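Local coordinates for class I phosphodiesterase PDEB1 (Leishmania major, PDB 2R8Q), which is a class I phosphodiesterase whose all-helical catalytic domain binds zinc and magnesium ions, at residues G61-L66 and D107-L112. Sequence-based numbering, arbitrary orientation.
Sequences GVVYNL and DVCQTL
Leu66 presses one methyl onto the backbone of Gln110: its CD2 comes within 3.7 Å of Gln110 CA and 4.1 Å of Gln110 CG, the two side chains crossing at about a right angle. Leu66 holds CG anti to the backbone N (chi1 -178°), which sends the branched end toward helix 102-118. A leucine suits this place because it is long enough to reach the neighbouring helix and wholly apolar. The second apolar touch is looser, with Val63 CG1 4.4 Å from Cys109 SG. Both side chains are short and buried, in keeping with backbones that come as near as 7.2 Å between Val63 CA and Gln110 CA.

The contact joins helix 55-68 to helix 102-118 in the all-helical catalytic domain of the HD phosphodiesterase clan, with the side chain of Cys109 about 11 Å from the bound zinc ion. Helix 127-139 adds to the packing, Leu138 touching Val63 and Ala137 touching Cys109.

No hydrogen bond links the two segments. Gln110 serves two purposes: its aliphatic part receives Leu66, while a bend at chi2 (-83°) turns the amide aside, where NE2 donates to the carbonyl oxygens of Phe38 and Ser40. Within helix 102-118, Thr111 OG1 donates a hydrogen bond to Asp107 O (2.7 Å) from above the carbonyl plane, while Thr111 N binds the same oxygen from the opposite face. A threonine hydroxyl can thus fold back onto its own helix, and this one is also hydrogen-bonded to Lys260 NZ.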
# COMPACT_ATOMS: atom_id res chain seq x y z
N GLY A 61 7.13 -8.64 26.03
CA GLY A 61 7.38 -9.87 26.76
C GLY A 61 6.11 -10.65 27.02
O GLY A 61 6.13 -11.88 27.05
N VAL A 62 5.00 -9.94 27.22
CA VAL A 62 3.72 -10.59 27.45
C VAL A 62 3.37 -11.43 26.23
O VAL A 62 3.06 -12.62 26.35
CB VAL A 62 2.61 -9.55 27.70
CG1 VAL A 62 1.24 -10.22 27.72
CG2 VAL A 62 2.86 -8.83 29.02
N VAL A 63 3.44 -10.83 25.05
CA VAL A 63 3.11 -11.56 23.84
C VAL A 63 4.11 -12.66 23.51
O VAL A 63 3.72 -13.72 23.04
CB VAL A 63 2.94 -10.62 22.62
CG1 VAL A 63 1.71 -9.75 22.81
CG2 VAL A 63 4.17 -9.77 22.44
N TYR A 64 5.40 -12.42 23.74
CA TYR A 64 6.38 -13.46 23.44
C TYR A 64 6.14 -14.68 24.33
O TYR A 64 6.17 -15.82 23.85
CB TYR A 64 7.82 -12.96 23.64
CG TYR A 64 8.84 -14.05 23.40
CD1 TYR A 64 9.25 -14.90 24.43
CD2 TYR A 64 9.33 -14.30 22.12
CE1 TYR A 64 10.11 -15.97 24.19
CE2 TYR A 64 10.19 -15.37 21.86
CZ TYR A 64 10.57 -16.20 22.90
OH TYR A 64 11.39 -17.28 22.65
N ASN A 65 5.91 -14.44 25.61
CA ASN A 65 5.67 -15.52 26.55
C ASN A 65 4.39 -16.28 26.19
O ASN A 65 4.38 -17.51 26.10
CB ASN A 65 5.54 -14.97 27.97
CG ASN A 65 5.47 -16.06 29.02
OD1 ASN A 65 6.50 -16.54 29.50
ND2 ASN A 65 4.26 -16.46 29.37
N LEU A 66 3.31 -15.53 25.98
CA LEU A 66 2.03 -16.13 25.65
C LEU A 66 2.08 -16.96 24.38
O LEU A 66 1.63 -18.11 24.36
CB LEU A 66 0.95 -15.05 25.52
CG LEU A 66 -0.46 -15.55 25.21
CD1 LEU A 66 -0.98 -16.39 26.37
CD2 LEU A 66 -1.38 -14.36 24.96
N ASP A 107 -3.09 -6.28 23.62
CA ASP A 107 -4.36 -6.60 24.26
C ASP A 107 -5.24 -7.48 23.36
O ASP A 107 -5.82 -8.45 23.82
CB ASP A 107 -5.12 -5.32 24.62
CG ASP A 107 -6.51 -5.58 25.15
OD1 ASP A 107 -6.64 -6.40 26.09
OD2 ASP A 107 -7.47 -4.97 24.64
N VAL A 108 -5.35 -7.13 22.08
CA VAL A 108 -6.18 -7.93 21.18
C VAL A 108 -5.62 -9.35 21.06
O VAL A 108 -6.38 -10.32 21.04
CB VAL A 108 -6.30 -7.27 19.78
CG1 VAL A 108 -7.02 -8.19 18.81
CG2 VAL A 108 -7.08 -5.96 19.91
N CYS A 109 -4.30 -9.47 20.99
CA CYS A 109 -3.66 -10.77 20.88
C CYS A 109 -3.97 -11.62 22.12
O CYS A 109 -4.43 -12.76 22.00
CB CYS A 109 -2.14 -10.59 20.73
SG CYS A 109 -1.19 -12.12 20.56
N GLN A 110 -3.75 -11.05 23.30
CA GLN A 110 -4.01 -11.75 24.55
C GLN A 110 -5.48 -12.12 24.69
O GLN A 110 -5.83 -13.22 25.15
CB GLN A 110 -3.56 -10.87 25.72
CG GLN A 110 -3.52 -11.55 27.09
CD GLN A 110 -4.87 -11.58 27.80
OE1 GLN A 110 -5.64 -10.62 27.72
NE2 GLN A 110 -5.15 -12.67 28.50
N THR A 111 -6.35 -11.20 24.29
CA THR A 111 -7.79 -11.42 24.37
C THR A 111 -8.22 -12.56 23.45
O THR A 111 -9.03 -13.41 23.84
CB THR A 111 -8.55 -10.14 23.99
OG1 THR A 111 -8.22 -9.09 24.91
CG2 THR A 111 -10.05 -10.37 24.02
N LEU A 112 -7.67 -12.60 22.25
CA LEU A 112 -8.01 -13.67 21.32
C LEU A 112 -7.58 -15.02 21.88
O LEU A 112 -8.26 -16.03 21.68
CB LEU A 112 -7.36 -13.44 19.95
CG LEU A 112 -8.01 -12.31 19.15
CD1 LEU A 112 -7.21 -12.05 17.88
CD2 LEU A 112 -9.45 -12.68 18.82